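Local coordinates for putative lipoprotein (Bacteroides fragilis, PDB 3QNK) that probably helps capture glycans at the outer membrane, as a putative lipoprotein of the SusD family, at residues 279-284 with 444-449; 315-319 with 421-425; 179-183 with 210-214. One frame throughout, in Å; residues are numbered along the deposited sequence.

Contact 1: 279-284 with 444-449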
# COMPACT_ATOMS: atom_id res chain seq x y z
N GLU B 279 3.91 31.44 15.15
CA GLU B 279 5.39 31.40 15.21
C GLU B 279 6.01 31.62 13.83
O GLU B 279 7.03 32.31 13.72
CB GLU B 279 5.89 30.08 15.80
CG GLU B 279 5.74 30.04 17.30
CD GLU B 279 4.40 29.64 17.88
OE1 GLU B 279 3.47 29.32 17.10
OE2 GLU B 279 4.27 29.68 19.13
N LEU B 280 5.39 31.06 12.79
CA LEU B 280 5.85 31.29 11.43
C LEU B 280 5.48 32.70 10.98
O LEU B 280 6.31 33.37 10.37
CB LEU B 280 5.30 30.26 10.44
CG LEU B 280 5.62 30.49 8.97
CD1 LEU B 280 7.15 30.45 8.68
CD2 LEU B 280 4.87 29.52 8.11
N ILE B 281 4.25 33.16 11.29
CA ILE B 281 3.81 34.49 10.89
C ILE B 281 4.76 35.53 11.48
O ILE B 281 5.20 36.45 10.77
CB ILE B 281 2.30 34.72 11.26
CG1 ILE B 281 1.37 34.26 10.12
CG2 ILE B 281 2.01 36.19 11.54
CD1 ILE B 281 1.37 32.88 9.76
N ASP B 282 5.16 35.32 12.75
CA ASP B 282 6.08 36.21 13.48
C ASP B 282 7.46 36.29 12.84
O ASP B 282 8.13 37.31 13.02
CB ASP B 282 6.23 35.73 14.94
CG ASP B 282 5.06 36.07 15.87
OD1 ASP B 282 4.20 36.91 15.48
OD2 ASP B 282 5.03 35.53 17.01
N ALA B 283 7.88 35.22 12.11
CA ALA B 283 9.18 35.11 11.48
C ALA B 283 9.28 35.89 10.13
O ALA B 283 10.40 36.13 9.65
CB ALA B 283 9.51 33.65 11.27
N PHE B 284 8.14 36.29 9.52
CA PHE B 284 8.15 37.10 8.31
C PHE B 284 8.49 38.54 8.67
O PHE B 284 7.85 39.14 9.51
CB PHE B 284 6.81 37.06 7.57
CG PHE B 284 6.55 35.78 6.82
CD1 PHE B 284 7.03 35.60 5.52
CD2 PHE B 284 5.81 34.76 7.40
CE1 PHE B 284 6.78 34.42 4.83
CE2 PHE B 284 5.55 33.58 6.71
CZ PHE B 284 6.05 33.41 5.43
N ARG B 444 13.93 29.04 6.26
CA ARG B 444 12.62 28.73 6.76
C ARG B 444 11.55 29.49 5.98
O ARG B 444 10.55 28.90 5.60
CB ARG B 444 12.53 29.02 8.27
CG ARG B 444 11.16 28.65 8.81
CD ARG B 444 10.93 29.17 10.18
NE ARG B 444 9.68 28.64 10.72
CZ ARG B 444 9.25 28.84 11.95
NH1 ARG B 444 9.96 29.57 12.79
NH2 ARG B 444 8.11 28.31 12.35
N ILE B 445 11.76 30.79 5.73
CA ILE B 445 10.81 31.64 5.03
C ILE B 445 10.77 31.28 3.54
O ILE B 445 9.69 31.20 2.94
CB ILE B 445 11.16 33.12 5.26
CG1 ILE B 445 11.08 33.50 6.76
CG2 ILE B 445 10.33 34.06 4.39
CD1 ILE B 445 9.67 33.34 7.44
N GLU B 446 11.95 31.06 2.96
CA GLU B 446 12.05 30.74 1.55
C GLU B 446 11.35 29.45 1.21
O GLU B 446 10.63 29.38 0.19
CB GLU B 446 13.52 30.64 1.11
CG GLU B 446 13.71 30.64 -0.41
CD GLU B 446 13.16 31.87 -1.13
OE1 GLU B 446 12.97 32.91 -0.47
OE2 GLU B 446 12.86 31.76 -2.33
N PHE B 447 11.59 28.43 2.03
CA PHE B 447 11.09 27.10 1.73
C PHE B 447 9.90 26.67 2.59
O PHE B 447 9.61 25.47 2.63
CB PHE B 447 12.26 26.08 1.78
CG PHE B 447 13.11 26.30 0.55
CD1 PHE B 447 12.65 25.93 -0.71
CD2 PHE B 447 14.32 26.97 0.64
CE1 PHE B 447 13.39 26.21 -1.85
CE2 PHE B 447 15.08 27.23 -0.50
CZ PHE B 447 14.60 26.88 -1.75
N ALA B 448 9.13 27.64 3.15
CA ALA B 448 7.95 27.30 3.94
C ALA B 448 6.93 26.56 3.04
O ALA B 448 6.74 26.95 1.90
CB ALA B 448 7.33 28.56 4.54
N PHE B 449 6.35 25.46 3.53
CA PHE B 449 5.32 24.65 2.86
C PHE B 449 5.86 23.93 1.65
O PHE B 449 5.08 23.51 0.79
CB PHE B 449 4.04 25.45 2.52
CG PHE B 449 3.60 26.19 3.75
CD1 PHE B 449 3.23 25.50 4.91
CD2 PHE B 449 3.70 27.59 3.82
CE1 PHE B 449 2.92 26.18 6.09
CE2 PHE B 449 3.42 28.27 5.00
CZ PHE B 449 3.00 27.56 6.12
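I445 lays its CD1 methyl squarely over the ring of F284, and this CH-pi contact lies where two helix ends meet in the alpha-alpha superhelix of this SusD-like protein. CD1 sits 3.8 Å from the centroid of the F284 ring and only 5° off the ring normal, so it is centred on the face rather than shifted to the rim. The other branch of I445, CG2, reaches the ring atoms CE1 and CD1 of F284 instead, and the two side chains are skewed against each other. The CD1 methyl also lies against the end of helix 278-283, 3.8 Å from A283 CB.

L280 fills the space beside it with both branches in use. Its CG stands opposite the backbone N across CA-CB (chi1 174°), which carries it toward segment 444-449, and chi2 of 62° parts the two methyls between different neighbours. CD1 of L280 meets CD1 of I445 at 4.0 Å on one side and NE of R444 on another. CD2 of L280 faces the chain beyond helix 432-446, touching CZ and CE2 of F449 and, more loosely, CB of A448. L280 and F449 approach from opposing directions.

R444 runs out fully extended along the flank, and its guanidinium places one face over L280 CA. Its polar end is engaged elsewhere: NE is hydrogen-bonded to N45, while E279 on the facing helix is hydrogen-bonded to H471. OE1 of E279 and NH2 of R444 are 6.7 Å apart and do not pair. N322 of helix 317-322 touches F284, A448 and F449. R444 NH2 comes to 3.9 Å from L280 CA, while NH1 stays 4.1 Å from E279 O.

Contact 2: 315-319 with 421-425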
# COMPACT_ATOMS: atom_id res chain seq x y z
N ARG B 315 4.45 43.89 5.44
CA ARG B 315 5.32 42.72 5.41
C ARG B 315 6.06 42.58 4.09
O ARG B 315 5.69 43.21 3.09
CB ARG B 315 4.49 41.45 5.66
CG ARG B 315 3.86 41.34 7.04
CD ARG B 315 4.82 41.41 8.22
NE ARG B 315 4.03 41.29 9.43
CZ ARG B 315 4.07 40.25 10.25
NH1 ARG B 315 4.97 39.29 10.07
NH2 ARG B 315 3.24 40.18 11.29
N GLU B 316 7.13 41.76 4.08
CA GLU B 316 7.91 41.49 2.87
C GLU B 316 7.07 40.59 1.88
O GLU B 316 6.17 39.88 2.35
CB GLU B 316 9.25 40.84 3.23
CG GLU B 316 9.12 39.49 3.91
CD GLU B 316 9.72 38.31 3.16
OE1 GLU B 316 9.64 38.27 1.91
OE2 GLU B 316 10.26 37.42 3.85
N PRO B 317 7.31 40.63 0.53
CA PRO B 317 6.43 39.89 -0.41
C PRO B 317 6.12 38.42 -0.09
O PRO B 317 5.00 37.99 -0.36
CB PRO B 317 7.18 40.01 -1.74
CG PRO B 317 7.86 41.32 -1.66
CD PRO B 317 8.30 41.44 -0.22
N ARG B 318 7.08 37.64 0.48
CA ARG B 318 6.88 36.20 0.75
C ARG B 318 5.79 35.98 1.78
O ARG B 318 5.20 34.90 1.80
CB ARG B 318 8.18 35.51 1.18
CG ARG B 318 9.23 35.44 0.07
CD ARG B 318 10.57 34.90 0.54
NE ARG B 318 11.19 35.74 1.56
CZ ARG B 318 12.41 35.55 2.05
NH1 ARG B 318 13.16 34.56 1.60
NH2 ARG B 318 12.89 36.35 2.98
N PHE B 319 5.49 36.99 2.61
CA PHE B 319 4.42 36.88 3.59
C PHE B 319 3.07 36.73 2.87
O PHE B 319 2.37 35.75 3.11
CB PHE B 319 4.41 38.07 4.55
CG PHE B 319 3.19 38.09 5.44
CD1 PHE B 319 3.11 37.27 6.57
CD2 PHE B 319 2.09 38.89 5.12
CE1 PHE B 319 1.99 37.28 7.38
CE2 PHE B 319 0.95 38.89 5.94
CZ PHE B 319 0.92 38.10 7.07
N ARG B 421 15.98 39.28 -4.10
CA ARG B 421 14.92 39.00 -5.05
C ARG B 421 13.52 39.30 -4.52
O ARG B 421 12.59 39.28 -5.32
CB ARG B 421 15.03 37.61 -5.73
CG ARG B 421 14.38 36.52 -5.03
CD ARG B 421 13.01 36.09 -5.52
NE ARG B 421 12.89 34.74 -5.00
CZ ARG B 421 12.88 33.67 -5.77
NH1 ARG B 421 12.76 33.79 -7.09
NH2 ARG B 421 12.94 32.46 -5.24
N VAL B 422 13.38 39.65 -3.22
CA VAL B 422 12.09 40.04 -2.60
C VAL B 422 12.17 41.48 -2.02
O VAL B 422 11.38 41.85 -1.14
CB VAL B 422 11.60 39.01 -1.56
CG1 VAL B 422 11.20 37.70 -2.25
CG2 VAL B 422 12.62 38.77 -0.45
N GLY B 423 13.14 42.25 -2.51
CA GLY B 423 13.36 43.63 -2.09
C GLY B 423 13.82 43.85 -0.66
O GLY B 423 13.67 44.95 -0.12
N LEU B 424 14.37 42.80 -0.03
CA LEU B 424 14.87 42.87 1.36
C LEU B 424 16.31 43.38 1.39
O LEU B 424 17.12 42.97 0.56
CB LEU B 424 14.76 41.52 2.10
CG LEU B 424 13.36 41.14 2.63
CD1 LEU B 424 13.37 39.75 3.21
CD2 LEU B 424 12.88 42.13 3.69
N PRO B 425 16.65 44.30 2.31
CA PRO B 425 18.03 44.80 2.37
C PRO B 425 19.03 43.69 2.75
O PRO B 425 18.67 42.72 3.38
CB PRO B 425 17.95 45.91 3.42
CG PRO B 425 16.83 45.55 4.27
CD PRO B 425 15.83 44.90 3.39
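OE1 of E316, whose neighbour across the contact is CG2 of V422, accepts two hydrogen bonds from R318: one from the backbone N, 3.0 Å away, and one from NE. The first is a capping bond, E316 being the N-cap of helix 317-322, and it meets OE1 from above the carboxylate plane, 54° out of it. The NE bond instead uses the syn lone pair of OE1 and lies close to the guanidinium plane. NE also reaches OE2 of E316, as does NH2 in a salt bridge of 3.0 Å, so R318 grips the carboxylate side-on. A bend at chi3 (-62°) turns the guanidinium back to the glutamate two residues earlier. R318 has further acidic partners in E446 and E442, and this network of buried charges probably keeps its guanidinium from rotating.

The loop 421-425 covers the pair with hydrocarbon. It carries the Schellman motif that ends helix 408-420, with G423 at C-prime and L424 N hydrogen-bonded to R419 O. V422 puts CG2 over one face of the R318 guanidinium, off toward the rim, while its other methyl, CG1, lies 3.8 Å from CG of R318. L424 crosses E316 at about a right angle: CD2 packs on CB of E316, and CD1 lies near the carboxylate and NH2 of R318. Y224 of helix 221-225 touches both R318 and V422. At the start of the capped helix, the P317 ring backs onto the loop, its CD 3.2 Å from the carbonyl O of V422.

Contact 3: 179-183 with 210-214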
# COMPACT_ATOMS: atom_id res chain seq x y z
N ALA B 179 14.54 14.49 -15.97
CA ALA B 179 15.65 14.89 -15.11
C ALA B 179 16.80 15.46 -15.95
O ALA B 179 17.20 14.86 -16.95
CB ALA B 179 16.13 13.70 -14.31
N THR B 180 17.35 16.60 -15.54
CA THR B 180 18.48 17.25 -16.22
C THR B 180 19.76 17.10 -15.43
O THR B 180 19.72 16.61 -14.28
CB THR B 180 18.18 18.74 -16.42
OG1 THR B 180 17.78 19.35 -15.16
CG2 THR B 180 17.15 18.98 -17.52
N LYS B 181 20.89 17.54 -16.01
CA LYS B 181 22.20 17.56 -15.37
C LYS B 181 22.08 18.45 -14.11
O LYS B 181 22.51 18.05 -13.03
CB LYS B 181 23.22 18.10 -16.38
CG LYS B 181 24.69 17.94 -16.06
CD LYS B 181 25.51 18.61 -17.18
CE LYS B 181 26.78 17.88 -17.53
NZ LYS B 181 26.55 16.51 -18.11
N GLY B 182 21.37 19.57 -14.26
CA GLY B 182 21.08 20.52 -13.20
C GLY B 182 20.30 19.92 -12.07
O GLY B 182 20.65 20.13 -10.90
N ALA B 183 19.24 19.14 -12.38
CA ALA B 183 18.44 18.48 -11.35
C ALA B 183 19.31 17.55 -10.52
O ALA B 183 19.23 17.57 -9.29
CB ALA B 183 17.28 17.72 -11.99
N LYS B 210 26.33 27.58 -13.47
CA LYS B 210 26.80 27.58 -14.85
C LYS B 210 25.72 27.09 -15.85
O LYS B 210 25.90 27.27 -17.06
CB LYS B 210 28.05 26.67 -14.97
CG LYS B 210 29.25 27.12 -14.15
CD LYS B 210 30.38 26.09 -14.21
CE LYS B 210 31.34 26.24 -13.05
NZ LYS B 210 32.32 25.12 -12.99
N LEU B 211 24.64 26.47 -15.36
CA LEU B 211 23.64 25.83 -16.21
C LEU B 211 22.47 26.72 -16.68
O LEU B 211 21.47 26.20 -17.21
CB LEU B 211 23.10 24.58 -15.49
CG LEU B 211 24.14 23.47 -15.38
CD1 LEU B 211 23.70 22.39 -14.44
CD2 LEU B 211 24.55 22.93 -16.75
N GLY B 212 22.64 28.04 -16.58
CA GLY B 212 21.64 28.99 -17.03
C GLY B 212 20.31 29.04 -16.29
O GLY B 212 19.28 29.35 -16.89
N TYR B 213 20.30 28.74 -14.99
CA TYR B 213 19.05 28.92 -14.25
C TYR B 213 18.97 30.41 -13.82
O TYR B 213 19.97 31.12 -13.87
CB TYR B 213 18.94 27.95 -13.06
CG TYR B 213 18.77 26.50 -13.48
CD1 TYR B 213 17.54 26.03 -13.93
CD2 TYR B 213 19.83 25.61 -13.41
CE1 TYR B 213 17.38 24.71 -14.35
CE2 TYR B 213 19.68 24.28 -13.81
CZ TYR B 213 18.45 23.84 -14.28
OH TYR B 213 18.27 22.52 -14.64
N GLU B 214 17.79 30.90 -13.48
CA GLU B 214 17.65 32.30 -13.08
C GLU B 214 16.51 32.43 -12.08
O GLU B 214 15.47 31.78 -12.25
CB GLU B 214 17.39 33.16 -14.33
CG GLU B 214 17.68 34.65 -14.19
CD GLU B 214 17.12 35.47 -15.34
OE1 GLU B 214 17.48 35.18 -16.51
OE2 GLU B 214 16.28 36.36 -15.07
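T180 and Y213 meet in the tight part of this contact: OG1 of T180 donates to OH of Y213 over 3.2 Å. The same OG1 accepts from A183 N, 3.1 Å away and with an N-H...O angle of 154°, which makes T180 the N-cap of helix 181-194. With chi1 at 51°, OG1 lies between the backbone N and the carbonyl carbon, turned to where the first turn of the helix offers its N-H. The hydroxyl thus spends its proton on Y213 and its acceptor side on the helix. Just beyond it, G182 brings bare backbone up to the loop. Its CA lies near the plane of the Y213 ring, at the edge, 3.7 Å from OH, and CD1 of L211 closes on the same CA of G182 at 3.4 Å.

Helices 181-194 and 198-209 follow each other as an antiparallel hairpin, consecutive helices of the alpha-alpha superhelix of this SusD-like protein. The loop leaving the second helix folds back here onto the start of the first. Beyond the loop, I239 of strand 238-244 touches both Y213 and A183.

The outer side is looser. The other methyl of the partly exposed L211, CD2, comes only to 4.4 Å from CD of K181. The K181 chain leads away from the loop, and its NZ is hydrogen-bonded instead to T164 O.

Along the chain contact 3 closes first, within the helical first half, and contact 1 then opens at 279 and closes at 449, enclosing both segments of contact 2. Contacts 1 and 2 have centres 12 Å apart and touch directly: E446 OE1 forms a salt bridge to R318 NH1, and I281 O probably accepts from R315 NH1. Helix 317-322 belongs to contact 2 and also packs on residues of contact 1, so the pair ties helices 278-283, 317-322 and 432-446 into one buried region. Contact 3 joins a helical hairpin and touches neither: centres lie about 27 Å (contact 1) and 25 Å (contact 2) away, nearest atoms about 10 and 6 Å.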